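Local atomic coordinates of 3-hydroxyadipyl-CoA dehydrogenase (Escherichia coli, PDB entry 3MOG), a protein that catalyses the NAD-dependent oxidation of 3-hydroxyadipyl-CoA to 3-oxoadipyl-CoA in the bacterial degradation of phenylacetate. Residues C[296-301]-C[364-369]; C[307-310]-C[314-317]; C[326-329]-C[335-338]; C[331-334]-C[340-343]. All blocks are in the same frame, centred on the assembly; numbering follows the deposited sequence.

Contact 1 (C[296-301]-C[364-369]); sequences EAVSDS and ATRKAI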
ATOM      1  N   GLU C 296      37.402  -4.430  23.817  1.00 71.05           N
ATOM      2  CA  GLU C 296      38.520  -4.309  24.762  1.00 74.98           C
ATOM      3  C   GLU C 296      39.375  -3.093  24.418  1.00 73.28           C
ATOM      4  O   GLU C 296      39.438  -2.685  23.249  1.00 71.48           O
ATOM      5  CB  GLU C 296      39.389  -5.574  24.758  1.00 80.05           C
ATOM      6  CG  GLU C 296      38.898  -6.697  25.679  1.00 90.61           C
ATOM      7  CD  GLU C 296      37.707  -7.467  25.119  1.00 98.97           C
ATOM      8  OE1 GLU C 296      37.613  -7.635  23.882  1.00104.54           O
ATOM      9  OE2 GLU C 296      36.865  -7.918  25.925  1.00100.02           O
ATOM     10  N   ALA C 297      40.007  -2.515  25.438  1.00 69.87           N
ATOM     11  CA  ALA C 297      40.864  -1.345  25.258  1.00 72.34           C
ATOM     12  C   ALA C 297      41.995  -1.649  24.290  1.00 76.72           C
ATOM     13  O   ALA C 297      42.711  -2.643  24.438  1.00 78.09           O
ATOM     14  CB  ALA C 297      41.414  -0.852  26.589  1.00 66.14           C
ATOM     15  N   VAL C 298      42.108  -0.815  23.265  1.00 80.33           N
ATOM     16  CA  VAL C 298      43.258  -0.859  22.380  1.00 85.33           C
ATOM     17  C   VAL C 298      44.412  -0.204  23.154  1.00 89.87           C
ATOM     18  O   VAL C 298      44.181   0.724  23.944  1.00 89.17           O
ATOM     19  CB  VAL C 298      42.976  -0.146  21.036  1.00 82.13           C
ATOM     20  CG1 VAL C 298      43.932  -0.633  19.959  1.00 86.19           C
ATOM     21  CG2 VAL C 298      41.549  -0.415  20.589  1.00 84.31           C
ATOM     22  N   SER C 299      45.630  -0.709  22.952  1.00 92.29           N
ATOM     23  CA  SER C 299      46.802  -0.283  23.725  1.00 95.54           C
ATOM     24  C   SER C 299      47.223   1.167  23.450  1.00 99.00           C
ATOM     25  O   SER C 299      46.909   1.727  22.396  1.00 95.92           O
ATOM     26  CB  SER C 299      47.977  -1.234  23.472  1.00 94.63           C
ATOM     27  OG  SER C 299      48.339  -1.242  22.101  1.00 93.56           O
ATOM     28  N   ASP C 300      47.939   1.754  24.411  1.00104.52           N
ATOM     29  CA  ASP C 300      48.454   3.129  24.320  1.00108.11           C
ATOM     30  C   ASP C 300      49.454   3.340  23.181  1.00109.20           C
ATOM     31  O   ASP C 300      49.739   4.476  22.802  1.00109.33           O
ATOM     32  CB  ASP C 300      49.094   3.551  25.647  1.00109.38           C
ATOM     33  CG  ASP C 300      48.073   3.769  26.748  1.00114.13           C
ATOM     34  OD1 ASP C 300      47.386   2.799  27.140  1.00117.84           O
ATOM     35  OD2 ASP C 300      47.967   4.916  27.231  1.00114.53           O
ATOM     36  N   SER C 301      49.978   2.242  22.643  1.00111.66           N
ATOM     37  CA  SER C 301      50.876   2.272  21.491  1.00113.93           C
ATOM     38  C   SER C 301      50.138   2.587  20.189  1.00111.73           C
ATOM     39  O   SER C 301      50.751   3.016  19.209  1.00111.88           O
ATOM     40  CB  SER C 301      51.600   0.931  21.355  1.00116.31           C
ATOM     41  OG  SER C 301      50.713  -0.105  20.951  1.00117.35           O
ATOM     42  N   ALA C 364      43.584   1.590  11.028  1.00 69.13           N
ATOM     43  CA  ALA C 364      42.831   2.835  10.979  1.00 62.54           C
ATOM     44  C   ALA C 364      41.569   2.782  11.866  1.00 62.89           C
ATOM     45  O   ALA C 364      41.264   3.739  12.586  1.00 58.72           O
ATOM     46  CB  ALA C 364      42.481   3.163   9.536  1.00 68.04           C
ATOM     47  N   THR C 365      40.865   1.647  11.827  1.00 63.48           N
ATOM     48  CA  THR C 365      39.687   1.405  12.673  1.00 61.45           C
ATOM     49  C   THR C 365      40.088   1.467  14.152  1.00 63.47           C
ATOM     50  O   THR C 365      39.439   2.164  14.948  1.00 62.74           O
ATOM     51  CB  THR C 365      38.998   0.048  12.314  1.00 57.55           C
ATOM     52  OG1 THR C 365      38.566   0.074  10.949  1.00 58.60           O
ATOM     53  CG2 THR C 365      37.792  -0.226  13.183  1.00 52.39           C
ATOM     54  N   ARG C 366      41.182   0.780  14.492  1.00 62.49           N
ATOM     55  CA  ARG C 366      41.700   0.746  15.868  1.00 59.47           C
ATOM     56  C   ARG C 366      42.068   2.125  16.409  1.00 52.93           C
ATOM     57  O   ARG C 366      41.768   2.418  17.559  1.00 60.72           O
ATOM     58  CB  ARG C 366      42.863  -0.249  16.016  1.00 59.34           C
ATOM     59  CG  ARG C 366      42.390  -1.698  16.144  1.00 74.35           C
ATOM     60  CD  ARG C 366      43.525  -2.682  16.401  1.00 82.86           C
ATOM     61  NE  ARG C 366      43.019  -4.010  16.756  1.00 90.38           N
ATOM     62  CZ  ARG C 366      42.709  -4.971  15.882  1.00 95.97           C
ATOM     63  NH1 ARG C 366      42.851  -4.776  14.577  1.00 97.81           N
ATOM     64  NH2 ARG C 366      42.254  -6.139  16.316  1.00 95.81           N
ATOM     65  N   LYS C 367      42.679   2.974  15.585  1.00 54.02           N
ATOM     66  CA  LYS C 367      42.932   4.382  15.973  1.00 65.97           C
ATOM     67  C   LYS C 367      41.657   5.107  16.441  1.00 68.85           C
ATOM     68  O   LYS C 367      41.664   5.791  17.477  1.00 71.77           O
ATOM     69  CB  LYS C 367      43.578   5.177  14.833  1.00 62.79           C
ATOM     70  CG  LYS C 367      45.043   4.865  14.586  1.00 76.91           C
ATOM     71  CD  LYS C 367      45.560   5.622  13.365  1.00 86.53           C
ATOM     72  CE  LYS C 367      47.030   5.315  13.096  1.00 87.97           C
ATOM     73  NZ  LYS C 367      47.584   6.190  12.019  1.00 87.44           N
ATOM     74  N   ALA C 368      40.574   4.940  15.675  1.00 66.97           N
ATOM     75  CA  ALA C 368      39.278   5.534  15.996  1.00 63.74           C
ATOM     76  C   ALA C 368      38.657   4.922  17.250  1.00 61.38           C
ATOM     77  O   ALA C 368      38.078   5.644  18.059  1.00 58.02           O
ATOM     78  CB  ALA C 368      38.328   5.420  14.813  1.00 63.92           C
ATOM     79  N   ILE C 369      38.790   3.602  17.410  1.00 59.68           N
ATOM     80  CA  ILE C 369      38.255   2.912  18.594  1.00 61.11           C
ATOM     81  C   ILE C 369      38.986   3.394  19.852  1.00 62.55           C
ATOM     82  O   ILE C 369      38.344   3.670  20.877  1.00 64.14           O
ATOM     83  CB  ILE C 369      38.333   1.353  18.466  1.00 60.35           C
ATOM     84  CG1 ILE C 369      37.436   0.860  17.330  1.00 57.26           C
ATOM     85  CG2 ILE C 369      37.945   0.656  19.787  1.00 53.20           C
ATOM     86  CD1 ILE C 369      37.584  -0.627  16.987  1.00 62.08           C
TER

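Contact 2 (C[307-310]-C[314-317]); sequences VEKK and VTEI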
ATOM      1  N   VAL C 307      44.842  14.628  16.320  1.00 82.12           N
ATOM      2  CA  VAL C 307      43.383  14.603  16.426  1.00 80.96           C
ATOM      3  C   VAL C 307      42.818  16.012  16.257  1.00 83.63           C
ATOM      4  O   VAL C 307      43.172  16.925  17.006  1.00 87.02           O
ATOM      5  CB  VAL C 307      42.912  14.019  17.783  1.00 77.61           C
ATOM      6  CG1 VAL C 307      41.404  14.083  17.897  1.00 71.09           C
ATOM      7  CG2 VAL C 307      43.384  12.588  17.947  1.00 78.20           C
ATOM      8  N   GLU C 308      41.930  16.178  15.282  1.00 84.38           N
ATOM      9  CA  GLU C 308      41.372  17.488  14.977  1.00 84.65           C
ATOM     10  C   GLU C 308      39.850  17.452  14.790  1.00 85.76           C
ATOM     11  O   GLU C 308      39.345  16.986  13.758  1.00 82.95           O
ATOM     12  CB  GLU C 308      42.056  18.062  13.741  1.00 84.47           C
ATOM     13  CG  GLU C 308      41.828  19.542  13.542  1.00 89.92           C
ATOM     14  CD  GLU C 308      42.218  19.998  12.155  1.00 93.37           C
ATOM     15  OE1 GLU C 308      43.157  19.409  11.568  1.00 91.88           O
ATOM     16  OE2 GLU C 308      41.581  20.947  11.654  1.00 93.37           O
ATOM     17  N   LYS C 309      39.129  17.944  15.800  1.00 84.53           N
ATOM     18  CA  LYS C 309      37.672  18.030  15.748  1.00 80.48           C
ATOM     19  C   LYS C 309      37.260  19.140  14.794  1.00 78.64           C
ATOM     20  O   LYS C 309      37.447  20.319  15.084  1.00 74.82           O
ATOM     21  CB  LYS C 309      37.085  18.312  17.131  1.00 81.16           C
ATOM     22  CG  LYS C 309      37.302  17.232  18.179  1.00 85.14           C
ATOM     23  CD  LYS C 309      36.864  17.734  19.551  1.00 88.18           C
ATOM     24  CE  LYS C 309      37.468  16.902  20.666  1.00 96.58           C
ATOM     25  NZ  LYS C 309      37.138  17.448  22.015  1.00101.70           N
ATOM     26  N   LYS C 310      36.711  18.761  13.646  1.00 78.77           N
ATOM     27  CA  LYS C 310      36.105  19.740  12.747  1.00 76.99           C
ATOM     28  C   LYS C 310      34.631  19.923  13.126  1.00 75.75           C
ATOM     29  O   LYS C 310      34.170  19.389  14.145  1.00 73.75           O
ATOM     30  CB  LYS C 310      36.300  19.345  11.275  1.00 76.96           C
ATOM     31  CG  LYS C 310      37.757  19.030  10.929  1.00 81.16           C
ATOM     32  CD  LYS C 310      38.122  19.335   9.486  1.00 81.24           C
ATOM     33  CE  LYS C 310      39.644  19.419   9.339  1.00 81.04           C
ATOM     34  NZ  LYS C 310      40.097  19.706   7.948  1.00 81.87           N
ATOM     35  N   VAL C 314      32.433  15.777  12.343  1.00 59.69           N
ATOM     36  CA  VAL C 314      33.622  15.180  11.749  1.00 58.40           C
ATOM     37  C   VAL C 314      34.801  15.351  12.717  1.00 62.20           C
ATOM     38  O   VAL C 314      35.048  16.457  13.223  1.00 59.61           O
ATOM     39  CB  VAL C 314      33.968  15.807  10.358  1.00 61.42           C
ATOM     40  CG1 VAL C 314      35.075  15.032   9.668  1.00 67.70           C
ATOM     41  CG2 VAL C 314      32.750  15.860   9.440  1.00 62.42           C
ATOM     42  N   THR C 315      35.499  14.247  12.988  1.00 60.98           N
ATOM     43  CA  THR C 315      36.815  14.267  13.644  1.00 59.44           C
ATOM     44  C   THR C 315      37.855  13.605  12.735  1.00 65.24           C
ATOM     45  O   THR C 315      37.657  12.477  12.263  1.00 65.81           O
ATOM     46  CB  THR C 315      36.794  13.532  14.986  1.00 56.98           C
ATOM     47  OG1 THR C 315      35.711  14.023  15.776  1.00 63.42           O
ATOM     48  CG2 THR C 315      38.091  13.763  15.748  1.00 61.97           C
ATOM     49  N   GLU C 316      38.959  14.300  12.476  1.00 66.12           N
ATOM     50  CA  GLU C 316      40.030  13.674  11.709  1.00 69.30           C
ATOM     51  C   GLU C 316      41.175  13.179  12.603  1.00 67.67           C
ATOM     52  O   GLU C 316      41.791  13.941  13.346  1.00 71.67           O
ATOM     53  CB  GLU C 316      40.429  14.509  10.475  1.00 68.94           C
ATOM     54  CG  GLU C 316      41.803  15.122  10.396  1.00 85.46           C
ATOM     55  CD  GLU C 316      42.072  15.669   9.005  1.00 98.87           C
ATOM     56  OE1 GLU C 316      43.034  15.196   8.359  1.00100.77           O
ATOM     57  OE2 GLU C 316      41.304  16.548   8.547  1.00104.09           O
ATOM     58  N   ILE C 317      41.376  11.865  12.567  1.00 68.83           N
ATOM     59  CA  ILE C 317      42.309  11.154  13.432  1.00 67.55           C
ATOM     60  C   ILE C 317      43.350  10.545  12.499  1.00 70.49           C
ATOM     61  O   ILE C 317      43.071   9.555  11.823  1.00 72.56           O
ATOM     62  CB  ILE C 317      41.567  10.057  14.236  1.00 66.11           C
ATOM     63  CG1 ILE C 317      40.385  10.663  15.004  1.00 63.45           C
ATOM     64  CG2 ILE C 317      42.492   9.371  15.196  1.00 65.91           C
ATOM     65  CD1 ILE C 317      39.403   9.661  15.541  1.00 45.28           C
TER

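Contact 3 (C[326-329]-C[335-338]); sequences QGET and IRLA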
ATOM      1  N   GLN C 326      25.095  10.706   9.034  1.00 46.70           N
ATOM      2  CA  GLN C 326      24.098  11.508   8.329  1.00 45.65           C
ATOM      3  C   GLN C 326      23.257  10.579   7.426  1.00 49.80           C
ATOM      4  O   GLN C 326      22.461  11.041   6.590  1.00 46.03           O
ATOM      5  CB  GLN C 326      24.797  12.569   7.467  1.00 40.84           C
ATOM      6  CG  GLN C 326      25.661  13.568   8.271  1.00 54.21           C
ATOM      7  CD  GLN C 326      26.557  14.448   7.393  1.00 59.39           C
ATOM      8  OE1 GLN C 326      26.312  14.617   6.196  1.00 59.14           O
ATOM      9  NE2 GLN C 326      27.595  15.018   7.996  1.00 62.18           N
ATOM     10  N   GLY C 327      23.464   9.272   7.563  1.00 46.77           N
ATOM     11  CA  GLY C 327      22.676   8.299   6.811  1.00 50.99           C
ATOM     12  C   GLY C 327      23.371   7.729   5.596  1.00 51.25           C
ATOM     13  O   GLY C 327      22.787   6.925   4.861  1.00 50.39           O
ATOM     14  N   GLU C 328      24.607   8.171   5.372  1.00 49.08           N
ATOM     15  CA  GLU C 328      25.479   7.573   4.367  1.00 46.28           C
ATOM     16  C   GLU C 328      26.388   6.548   5.017  1.00 47.14           C
ATOM     17  O   GLU C 328      26.764   6.697   6.176  1.00 45.79           O
ATOM     18  CB  GLU C 328      26.305   8.645   3.674  1.00 53.01           C
ATOM     19  CG  GLU C 328      25.479   9.675   2.920  1.00 51.98           C
ATOM     20  CD  GLU C 328      26.353  10.680   2.192  1.00 60.25           C
ATOM     21  OE1 GLU C 328      26.582  10.505   0.971  1.00 57.89           O
ATOM     22  OE2 GLU C 328      26.829  11.630   2.852  1.00 59.99           O
ATOM     23  N   THR C 329      26.720   5.487   4.285  1.00 50.06           N
ATOM     24  CA  THR C 329      27.572   4.436   4.837  1.00 44.98           C
ATOM     25  C   THR C 329      29.030   4.884   4.895  1.00 41.06           C
ATOM     26  O   THR C 329      29.469   5.723   4.114  1.00 48.02           O
ATOM     27  CB  THR C 329      27.511   3.128   4.013  1.00 42.45           C
ATOM     28  OG1 THR C 329      28.023   3.374   2.703  1.00 43.35           O
ATOM     29  CG2 THR C 329      26.072   2.593   3.918  1.00 44.07           C
ATOM     30  N   ILE C 335      35.104   5.602  -0.196  1.00 54.85           N
ATOM     31  CA  ILE C 335      35.487   5.623  -1.601  1.00 57.40           C
ATOM     32  C   ILE C 335      35.360   7.021  -2.222  1.00 61.31           C
ATOM     33  O   ILE C 335      36.127   7.371  -3.122  1.00 66.34           O
ATOM     34  CB  ILE C 335      34.812   4.501  -2.445  1.00 61.59           C
ATOM     35  CG1 ILE C 335      33.420   4.913  -2.927  1.00 68.72           C
ATOM     36  CG2 ILE C 335      34.808   3.160  -1.664  1.00 60.36           C
ATOM     37  CD1 ILE C 335      33.010   4.253  -4.215  1.00 79.83           C
ATOM     38  N   ARG C 336      34.426   7.829  -1.725  1.00 62.56           N
ATOM     39  CA  ARG C 336      34.291   9.204  -2.209  1.00 64.97           C
ATOM     40  C   ARG C 336      35.495  10.053  -1.817  1.00 63.70           C
ATOM     41  O   ARG C 336      35.968  10.887  -2.596  1.00 63.52           O
ATOM     42  CB  ARG C 336      33.005   9.858  -1.695  1.00 53.33           C
ATOM     43  CG  ARG C 336      31.943  10.026  -2.767  1.00 58.64           C
ATOM     44  CD  ARG C 336      30.704  10.695  -2.221  1.00 45.38           C
ATOM     45  NE  ARG C 336      31.031  11.934  -1.523  1.00 63.26           N
ATOM     46  CZ  ARG C 336      30.326  12.444  -0.523  1.00 62.44           C
ATOM     47  NH1 ARG C 336      29.246  11.811  -0.079  1.00 71.01           N
ATOM     48  NH2 ARG C 336      30.710  13.584   0.041  1.00 68.21           N
ATOM     49  N   LEU C 337      35.988   9.814  -0.611  1.00 60.26           N
ATOM     50  CA  LEU C 337      37.039  10.642  -0.042  1.00 61.72           C
ATOM     51  C   LEU C 337      38.436  10.007  -0.120  1.00 60.07           C
ATOM     52  O   LEU C 337      39.408  10.655   0.254  1.00 61.01           O
ATOM     53  CB  LEU C 337      36.682  11.031   1.409  1.00 60.13           C
ATOM     54  CG  LEU C 337      35.373  11.818   1.608  1.00 60.26           C
ATOM     55  CD1 LEU C 337      34.901  11.775   3.054  1.00 50.76           C
ATOM     56  CD2 LEU C 337      35.491  13.274   1.119  1.00 54.29           C
ATOM     57  N   ALA C 338      38.521   8.759  -0.600  1.00 58.78           N
ATOM     58  CA  ALA C 338      39.787   8.000  -0.732  1.00 62.15           C
ATOM     59  C   ALA C 338      40.610   7.882   0.568  1.00 63.45           C
ATOM     60  O   ALA C 338      41.845   7.889   0.536  1.00 62.20           O
ATOM     61  CB  ALA C 338      40.646   8.571  -1.876  1.00 62.04           C
TER

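Contact 4 (C[331-334]-C[340-343]); sequences QALA and PVVV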
ATOM      1  N   GLN C 331      31.422   3.024   3.926  1.00 48.41           N
ATOM      2  CA  GLN C 331      31.943   2.612   2.620  1.00 50.42           C
ATOM      3  C   GLN C 331      31.741   3.658   1.525  1.00 53.17           C
ATOM      4  O   GLN C 331      32.662   3.931   0.751  1.00 49.88           O
ATOM      5  CB  GLN C 331      31.371   1.245   2.196  1.00 54.06           C
ATOM      6  CG  GLN C 331      32.078   0.597   0.979  1.00 55.70           C
ATOM      7  CD  GLN C 331      33.407  -0.144   1.311  1.00 69.85           C
ATOM      8  OE1 GLN C 331      34.095   0.152   2.292  1.00 60.67           O
ATOM      9  NE2 GLN C 331      33.757  -1.114   0.467  1.00 68.61           N
ATOM     10  N   ALA C 332      30.553   4.255   1.457  1.00 52.40           N
ATOM     11  CA  ALA C 332      30.306   5.281   0.442  1.00 50.92           C
ATOM     12  C   ALA C 332      31.201   6.496   0.657  1.00 51.82           C
ATOM     13  O   ALA C 332      31.720   7.056  -0.303  1.00 55.50           O
ATOM     14  CB  ALA C 332      28.837   5.698   0.406  1.00 47.94           C
ATOM     15  N   LEU C 333      31.370   6.898   1.918  1.00 52.31           N
ATOM     16  CA  LEU C 333      32.235   8.031   2.252  1.00 53.23           C
ATOM     17  C   LEU C 333      33.696   7.707   1.951  1.00 50.84           C
ATOM     18  O   LEU C 333      34.404   8.526   1.366  1.00 52.51           O
ATOM     19  CB  LEU C 333      32.052   8.459   3.723  1.00 53.20           C
ATOM     20  CG  LEU C 333      30.661   9.026   4.065  1.00 52.37           C
ATOM     21  CD1 LEU C 333      30.491   9.217   5.560  1.00 53.22           C
ATOM     22  CD2 LEU C 333      30.379  10.320   3.319  1.00 49.21           C
ATOM     23  N   ALA C 334      34.113   6.489   2.308  1.00 49.91           N
ATOM     24  CA  ALA C 334      35.505   6.067   2.170  1.00 54.81           C
ATOM     25  C   ALA C 334      35.969   6.032   0.719  1.00 56.49           C
ATOM     26  O   ALA C 334      37.097   6.425   0.429  1.00 60.28           O
ATOM     27  CB  ALA C 334      35.759   4.724   2.869  1.00 41.04           C
ATOM     28  N   PRO C 340      40.279   6.153   4.872  1.00 55.05           N
ATOM     29  CA  PRO C 340      39.480   5.293   5.726  1.00 54.40           C
ATOM     30  C   PRO C 340      38.466   6.112   6.511  1.00 57.83           C
ATOM     31  O   PRO C 340      38.735   7.277   6.822  1.00 58.87           O
ATOM     32  CB  PRO C 340      40.506   4.703   6.705  1.00 50.28           C
ATOM     33  CG  PRO C 340      41.827   4.983   6.115  1.00 59.04           C
ATOM     34  CD  PRO C 340      41.665   6.248   5.359  1.00 60.88           C
ATOM     35  N   VAL C 341      37.316   5.501   6.819  1.00 53.94           N
ATOM     36  CA  VAL C 341      36.220   6.169   7.516  1.00 48.27           C
ATOM     37  C   VAL C 341      35.581   5.244   8.548  1.00 50.12           C
ATOM     38  O   VAL C 341      35.266   4.083   8.260  1.00 43.66           O
ATOM     39  CB  VAL C 341      35.133   6.711   6.528  1.00 48.03           C
ATOM     40  CG1 VAL C 341      33.950   7.302   7.274  1.00 50.86           C
ATOM     41  CG2 VAL C 341      35.695   7.767   5.608  1.00 46.88           C
ATOM     42  N   VAL C 342      35.415   5.759   9.766  1.00 51.30           N
ATOM     43  CA  VAL C 342      34.561   5.118  10.751  1.00 50.28           C
ATOM     44  C   VAL C 342      33.312   5.999  10.954  1.00 53.88           C
ATOM     45  O   VAL C 342      33.419   7.204  11.210  1.00 47.50           O
ATOM     46  CB  VAL C 342      35.309   4.844  12.083  1.00 49.51           C
ATOM     47  CG1 VAL C 342      34.384   4.169  13.111  1.00 46.16           C
ATOM     48  CG2 VAL C 342      36.529   3.980  11.838  1.00 48.75           C
ATOM     49  N   VAL C 343      32.134   5.401  10.798  1.00 51.00           N
ATOM     50  CA  VAL C 343      30.879   6.097  11.072  1.00 48.57           C
ATOM     51  C   VAL C 343      30.457   5.861  12.537  1.00 49.92           C
ATOM     52  O   VAL C 343      30.468   4.733  13.008  1.00 49.42           O
ATOM     53  CB  VAL C 343      29.770   5.687  10.064  1.00 50.46           C
ATOM     54  CG1 VAL C 343      28.382   5.964  10.612  1.00 42.53           C
ATOM     55  CG2 VAL C 343      29.965   6.427   8.739  1.00 42.07           C
TER

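Contact 1 (C[296-301]-C[364-369])
Val-298 is the residue of the irregular segment 296-301 that reaches helix 362-373, where it meets Arg-366 and Ile-369. Its CB points at the helix, and the two methyl groups then part company. Val-298 CG1, anti to the backbone N (chi1 -159°), goes to the arginine and lies 4.1 Å from both Arg-366 CB and Arg-366 CD. Only the aliphatic stem of that arginine is used: it runs extended from CG to NE and passes the valine at about a right angle. CG2 goes to the next turn of the helix, with Val-298 CG2 3.8 Å from Ile-369 CG2, a plain methyl-to-methyl contact. The valine thus sits over the step between positions i and i+3 of the helix, one methyl for each. The segments share no hydrogen bond, but the linker is fixed to the same helix a turn further on, where Gln-373 bonds with its side-chain amide to Glu-296 O and Val-298 N. Leu-295 and Ile-354 of strand 351-356 also touch Ile-369. Here a linker of irregular structure is laid across the outer side of a helix that packs on the sheet of the reduced Rossmann-fold domain.

Contact 2 (C[307-310]-C[314-317])
Glu-316 and Lys-310 meet at their side-chain ends across a short antiparallel hairpin, and with Val-314 they lose more surface to the contact than the other residues. Glu-316 is held first by its backbone. Its N-H gives a nearly straight bond to Glu-308 O (Glu-316 N to Glu-308 O 3.0 Å, 170° at the hydrogen), while Glu-316 O accepts from Glu-308 N, also at 3.0 Å. Glu-308 and Glu-316 are thus a hydrogen-bonded pair of the antiparallel ladder. The side chain of Glu-316 leaves with an unusual chi1 of 115° and then runs extended, which brings its carboxylate nearer the partner strand, toward the end of Lys-310. There Glu-316 OE2 forms a rather long salt bridge to Lys-310 NZ, 3.4 Å away. The like-charged Glu-308 carboxylate is close by, and the lysine probably eases that repulsion. Near the turn, Lys-310 N gives Val-314 O a weak bond, 2.9 Å long but bent to 128°, and the CB atoms of Lys-310 and Val-314 face each other at 4.3 Å. On the other face of the ribbon, Val-307 CG1 rests 4.0 Å from Thr-315 CG2, beside the aliphatic start of Lys-309 and the methyls of Ile-317. Tyr-371 of helix 362-373 touches Val-307, Lys-309 and Ile-317 on this face. Strand 307-309 is an outermost strand of the six-stranded sheet within the chain, and 314-317 joins it to strand 320-324, where Thr-315 bonds through its backbone to Leu-322.

Contact 3 (C[326-329]-C[335-338])
The carboxylate of Glu-328 comes to the edge of the Arg-336 guanidinium: Glu-328 CD lies in the guanidinium plane and Glu-328 OE1 close to it. The planes of the two groups are 29° apart, and the carboxylate lies at the guanidinium's edge and not over its face. One nitrogen does the work. Arg-336 NH1 makes a salt bridge to Glu-328 OE1 at 3.1 Å, whereas Glu-328 OE2 stays 3.8 Å from the same NH1; the pairing is single and one-sided, not the two-pronged kind. The glutamate reaches out on a chain extended beyond CG, while the arginine leans back toward the start of its helix from its first torsion on (chi1 -107°), and the bend at chi3 (52°) then turns the guanidinium. Overall the side chains cross at about a right angle. Beside the bridge, Thr-329 is the N-cap of helix 330-337, its OG1 accepting from Ala-332 N. Asn-447 of helix 438-452 packs against Glu-328, and its ND2 hydrogen-bonds to Gln-326 O, tying the loop to that helix. This surface ion pair joins the loop ahead of helix 330-337 to Arg-336 on that helix, across the strand-to-helix connection of the beta-alpha-beta unit 320-324, 330-337, 341-345.

Contact 4 (C[331-334]-C[340-343])
Helix segment 331-334 lies over the start of strand 341-345, the two backbones coming nearest at Ala-334 and Pro-340, whose CA atoms are 5.4 Å apart. Contact between them is wholly apolar and passes mainly through Val-341. Its CG2, placed beside the backbone N and anti to the carbonyl carbon, presses against the backbone of the helix: Val-341 CG2 is 3.8 Å from Ala-334 CA and 4.1 Å from Ala-334 CB. Val-341 CG2 thus reaches the helix main chain beside the Ala-334 methyl. The other branch, CG1, points along the helix to Leu-333, and both Val-341 methyls are 4.2 Å from Leu-333 CB, which therefore rests across the fork of the valine. Leu-333 continues past it with CG anti to its carbonyl carbon (chi1 -66°), bringing CD1 to 4.3 Å from CG2 of Val-343, two residues on and on the same face of the strand. Val-342, between them, turns to the other face and meets Ala-368 of helix 362-373. This is the helix-to-second-strand half of the beta-alpha-beta unit 320-324, 330-337, 341-345. Strand 341-345 runs between 320-324, whose Ile-323 touches both Leu-333 and Val-341, and 351-356, while the outer side of the helix meets Leu-468 and Leu-469 of the second subunit.

Overall arrangement
Coming from the N terminus, the chain leaves the first half of the protein through a long linker, and at 296-301 it opens the widest loop, which contact 1 closes 63 residues later on helix 362-373. The other three contacts fall within that span. Contact 2 closes first, as a hairpin; contacts 3 and 4 follow in series with it and interlock on helix 330-337, since 331-334 lies between the two segments of contact 3 and their centres are 5 Å apart. Helix 362-373 links contacts 1, 2 and 4, with Ala-368 on Ile-317 and Ala-364 on Pro-340; contact 3 joins through helix 330-337. Linker, hairpin, sheet and both flanking helices thereby form one small domain.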